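Long-range contacts in peroxiredoxin 6 (Arenicola marina, PDB 2V2G), which probably reduces hydrogen peroxide and organic hydroperoxides to water and alcohols as a thiol-specific peroxidase of the Prx6 subfamily: residues Leu49-Ile53 with Met94-Ile98; Leu34-Pro38 with Gly150-Ser154. The protein carries 1 engineered substitution. One frame throughout, in Å; residues are numbered along the deposited sequence.

Interaction 1 (Leu49-Ile53 with Met94-Ile98); sequences LGRVI and MPYPI
The side chain of Tyr-96 crosses those of Leu-49 and Val-52 at about a right angle and brings its hydroxyl up to the helix backbone. Its OH donates a hydrogen bond to the carbonyl O of Leu-49, 2.9 Å away. The approach is lateral: the C=O...donor angle is 103° and the oxygen donor stands 35° above the carbonyl plane, not on a lone pair. That carbonyl also receives the helical bond from the backbone N of Ile-53, and the two donors arrive from opposite faces of its plane, so one buried oxygen is gripped twice. Leu-49 packs against the same hydroxyl, its CB 3.0 Å from Tyr-96 OH, while CD2 extends toward CD1 of Ile-98. Further round the ring, CG1 of Val-52 lies 3.6 Å from CE2 of Tyr-96; chi1 of 179° sets this methyl anti to the backbone N and directs it at the ring.

Ile-53 carries the contact with Met-94 and Pro-95. With CG1 anti to its carbonyl carbon and CD1 extended beyond, its long branch crosses the proline ring, CG1 reaching CD of Pro-95 at 3.7 Å. The terminal CD1 then meets the sulfur of Met-94, also at 3.7 Å from SD, the atom by which this methionine reaches the helix.

The arrangement joins helix 43-54, whose first turn holds the predicted peroxidatic position Ser-45 (an engineered substitution), to the loop entering strand 98-100 of the thioredoxin-like domain. Leu-49 also rests on Trp-80 and Val-84 of helix 74-88, whereas Val-52 and Tyr-96 both touch Leu-66 of strand 64-70.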
# COMPACT_ATOMS: atom_id res chain seq x y z
N LEU A 49 -7.21 -14.69 -2.34
CA LEU A 49 -8.66 -14.70 -2.65
C LEU A 49 -9.42 -15.49 -1.60
O LEU A 49 -10.55 -15.16 -1.25
CB LEU A 49 -8.93 -15.17 -4.09
CG LEU A 49 -8.80 -14.06 -5.13
CD1 LEU A 49 -7.42 -13.49 -5.30
CD2 LEU A 49 -9.33 -14.55 -6.50
N GLY A 50 -8.81 -16.51 -1.01
CA GLY A 50 -9.48 -17.24 0.07
C GLY A 50 -9.64 -16.42 1.33
O GLY A 50 -10.66 -16.48 2.03
N ARG A 51 -8.62 -15.63 1.65
CA ARG A 51 -8.71 -14.66 2.72
C ARG A 51 -9.82 -13.65 2.52
O ARG A 51 -10.50 -13.27 3.48
CB ARG A 51 -7.36 -13.98 2.97
CG ARG A 51 -7.35 -13.07 4.15
CD ARG A 51 -7.80 -13.73 5.45
NE ARG A 51 -7.63 -12.89 6.64
CZ ARG A 51 -8.33 -13.04 7.74
NH1 ARG A 51 -9.25 -13.97 7.80
NH2 ARG A 51 -8.11 -12.22 8.77
N VAL A 52 -9.95 -13.14 1.29
CA VAL A 52 -11.03 -12.21 0.99
C VAL A 52 -12.41 -12.85 1.23
O VAL A 52 -13.27 -12.21 1.85
CB VAL A 52 -10.86 -11.58 -0.40
CG1 VAL A 52 -12.02 -10.63 -0.69
CG2 VAL A 52 -9.54 -10.79 -0.44
N ILE A 53 -12.61 -14.09 0.82
CA ILE A 53 -13.85 -14.83 1.17
C ILE A 53 -14.05 -14.83 2.71
O ILE A 53 -15.13 -14.51 3.20
CB ILE A 53 -13.92 -16.29 0.60
CG1 ILE A 53 -13.81 -16.23 -0.95
CG2 ILE A 53 -15.17 -17.08 1.21
CD1 ILE A 53 -13.83 -17.57 -1.57
N MET A 94 -19.05 -17.95 -4.58
CA MET A 94 -18.09 -16.88 -4.56
C MET A 94 -18.76 -15.58 -4.22
O MET A 94 -19.77 -15.24 -4.83
CB MET A 94 -17.42 -16.69 -5.91
CG MET A 94 -16.42 -17.73 -6.21
SD MET A 94 -15.03 -17.65 -5.08
CE MET A 94 -13.98 -16.38 -5.79
N PRO A 95 -18.22 -14.86 -3.25
CA PRO A 95 -18.89 -13.65 -2.84
C PRO A 95 -18.56 -12.43 -3.70
O PRO A 95 -19.14 -11.39 -3.43
CB PRO A 95 -18.39 -13.45 -1.41
CG PRO A 95 -17.00 -14.02 -1.45
CD PRO A 95 -17.03 -15.14 -2.43
N TYR A 96 -17.65 -12.55 -4.68
CA TYR A 96 -17.25 -11.43 -5.56
C TYR A 96 -16.93 -11.91 -7.00
O TYR A 96 -16.51 -13.06 -7.20
CB TYR A 96 -16.02 -10.65 -5.01
CG TYR A 96 -14.85 -11.55 -4.65
CD1 TYR A 96 -14.01 -12.04 -5.62
CD2 TYR A 96 -14.66 -11.98 -3.34
CE1 TYR A 96 -12.96 -12.94 -5.30
CE2 TYR A 96 -13.59 -12.85 -3.01
CZ TYR A 96 -12.78 -13.34 -3.99
OH TYR A 96 -11.76 -14.21 -3.69
N PRO A 97 -17.11 -11.01 -7.99
CA PRO A 97 -16.73 -11.40 -9.38
C PRO A 97 -15.21 -11.37 -9.61
O PRO A 97 -14.48 -10.68 -8.84
CB PRO A 97 -17.37 -10.31 -10.25
CG PRO A 97 -18.17 -9.40 -9.31
CD PRO A 97 -17.64 -9.63 -7.93
N ILE A 98 -14.76 -12.06 -10.67
CA ILE A 98 -13.34 -11.97 -11.10
C ILE A 98 -13.34 -11.55 -12.57
O ILE A 98 -13.99 -12.20 -13.40
CB ILE A 98 -12.59 -13.31 -10.97
CG1 ILE A 98 -12.87 -13.99 -9.61
CG2 ILE A 98 -11.07 -13.08 -11.14
CD1 ILE A 98 -12.09 -15.34 -9.38

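Interaction 2 (Leu34-Pro38 with Gly150-Ser154); sequences LFSHP and GRNFS
Arg-151 sends its guanidinium group to the carbonyl of Ser-36, in segment 34-38, which takes in part of strand 31-36, a central strand of the thioredoxin-like fold of peroxiredoxins. NH1 and NH2 each lie 2.8 Å from Ser-36 O, and the two N-H...O angles of 127° mark both bonds as weak: one oxygen sits in the fork between the two nitrogens. The arginine chain bends at chi3 on its way to the strand, and NE forms a salt bridge with Glu-48 of helix 43-54, which fixes the rotation of the group. Cutting the side chain back to an alanine is likely to deprive Glu-48 of this positive partner and the Ser-36 carbonyl of both weak donors.

Phe-35 holds CG between its backbone N and carbonyl carbon (chi1 63°), which presents a ring face to Phe-153. Its plane lies 69° from that of the guanidinium, and NH1 of Arg-151 comes in near the ring plane, 3.7 Å from CB of Phe-35. Phe-153, with CG anti to its carbonyl carbon, makes a T-shaped pair with Phe-35: it offers its edge to the Phe-35 face, with ring centroids 5.8 Å apart. The tip of Phe-153 thereby serves two flat groups, since its CZ stands 4.2 Å from CD2 of Phe-35 and also 3.9 Å above the plane of the Arg-151 guanidinium, displaced toward the rim.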
# COMPACT_ATOMS: atom_id res chain seq x y z
N LEU A 34 -11.06 -2.88 -6.01
CA LEU A 34 -10.59 -3.70 -7.10
C LEU A 34 -9.21 -4.21 -6.78
O LEU A 34 -8.33 -3.42 -6.45
CB LEU A 34 -10.55 -2.88 -8.43
CG LEU A 34 -9.94 -3.49 -9.67
CD1 LEU A 34 -10.66 -4.77 -9.97
CD2 LEU A 34 -10.09 -2.49 -10.88
N PHE A 35 -9.00 -5.52 -6.85
CA PHE A 35 -7.68 -6.07 -6.52
C PHE A 35 -7.30 -7.08 -7.55
O PHE A 35 -8.18 -7.79 -8.08
CB PHE A 35 -7.65 -6.65 -5.12
CG PHE A 35 -8.55 -7.80 -4.86
CD1 PHE A 35 -9.90 -7.59 -4.68
CD2 PHE A 35 -8.01 -9.07 -4.69
CE1 PHE A 35 -10.79 -8.70 -4.43
CE2 PHE A 35 -8.85 -10.15 -4.38
CZ PHE A 35 -10.22 -9.96 -4.24
N SER A 36 -6.04 -7.10 -7.94
CA SER A 36 -5.57 -8.02 -8.95
C SER A 36 -4.65 -9.09 -8.36
O SER A 36 -4.12 -8.97 -7.25
CB SER A 36 -4.82 -7.28 -10.07
OG SER A 36 -3.63 -6.70 -9.54
N HIS A 37 -4.44 -10.13 -9.16
CA HIS A 37 -3.45 -11.14 -8.90
C HIS A 37 -2.84 -11.68 -10.20
O HIS A 37 -3.43 -11.54 -11.27
CB HIS A 37 -4.04 -12.31 -8.10
CG HIS A 37 -5.06 -13.10 -8.86
ND1 HIS A 37 -6.37 -12.70 -8.97
CD2 HIS A 37 -4.96 -14.27 -9.55
CE1 HIS A 37 -7.03 -13.57 -9.74
NE2 HIS A 37 -6.19 -14.51 -10.13
N PRO A 38 -1.61 -12.22 -10.12
CA PRO A 38 -0.90 -12.56 -11.38
C PRO A 38 -1.50 -13.66 -12.24
O PRO A 38 -1.63 -13.47 -13.44
CB PRO A 38 0.53 -12.88 -10.90
CG PRO A 38 0.63 -12.25 -9.56
CD PRO A 38 -0.72 -12.32 -8.94
N GLY A 150 2.49 -11.59 -0.78
CA GLY A 150 1.08 -11.58 -0.50
C GLY A 150 0.66 -10.41 0.34
O GLY A 150 1.41 -9.91 1.12
N ARG A 151 -0.58 -9.91 0.13
CA ARG A 151 -1.08 -8.76 0.79
C ARG A 151 -1.58 -9.01 2.23
O ARG A 151 -1.65 -10.14 2.68
CB ARG A 151 -2.21 -8.16 -0.05
CG ARG A 151 -1.67 -7.51 -1.31
CD ARG A 151 -2.69 -7.36 -2.35
NE ARG A 151 -3.01 -8.61 -2.99
CZ ARG A 151 -3.69 -8.74 -4.13
NH1 ARG A 151 -4.16 -7.68 -4.81
NH2 ARG A 151 -3.80 -9.92 -4.64
N ASN A 152 -1.80 -7.91 2.95
CA ASN A 152 -2.37 -7.86 4.30
C ASN A 152 -3.74 -7.18 4.16
O ASN A 152 -3.85 -5.96 4.10
CB ASN A 152 -1.40 -7.10 5.23
CG ASN A 152 -1.95 -6.83 6.60
OD1 ASN A 152 -3.11 -7.16 6.88
ND2 ASN A 152 -1.15 -6.24 7.46
N PHE A 153 -4.79 -8.01 4.16
CA PHE A 153 -6.15 -7.52 3.94
C PHE A 153 -6.73 -6.88 5.24
O PHE A 153 -7.68 -6.10 5.14
CB PHE A 153 -7.06 -8.63 3.31
CG PHE A 153 -6.84 -8.79 1.83
CD1 PHE A 153 -7.37 -7.89 0.90
CD2 PHE A 153 -5.99 -9.80 1.37
CE1 PHE A 153 -7.09 -8.01 -0.51
CE2 PHE A 153 -5.73 -9.94 0.02
CZ PHE A 153 -6.27 -9.04 -0.92
N SER A 154 -6.14 -7.16 6.39
CA SER A 154 -6.53 -6.39 7.61
C SER A 154 -6.11 -4.92 7.50
O SER A 154 -6.83 -4.04 7.97
CB SER A 154 -6.04 -7.03 8.88
OG SER A 154 -4.65 -6.89 9.05

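In the fold
From the N terminus, the chain first runs along strand 31-36, which supplies one side of interaction 2, and enters helix 43-54, which supplies one side of interaction 1. Interaction 1 closes its loop at 94-98, after 40 intervening residues. Interaction 2 closes only at 150-154, after 111, so the loop closed by interaction 1 is nested inside that of interaction 2. Their centres are 11 Å apart and they touch directly: Val-52 CG2 packs 3.7 Å from Phe-153 CE1, and Leu-49 CD1 equally near Phe-35 CE2. Helix 43-54 thus lies between the two closures, linking the loop before strand 98-100 to the central strand and to the start of helix 153-168.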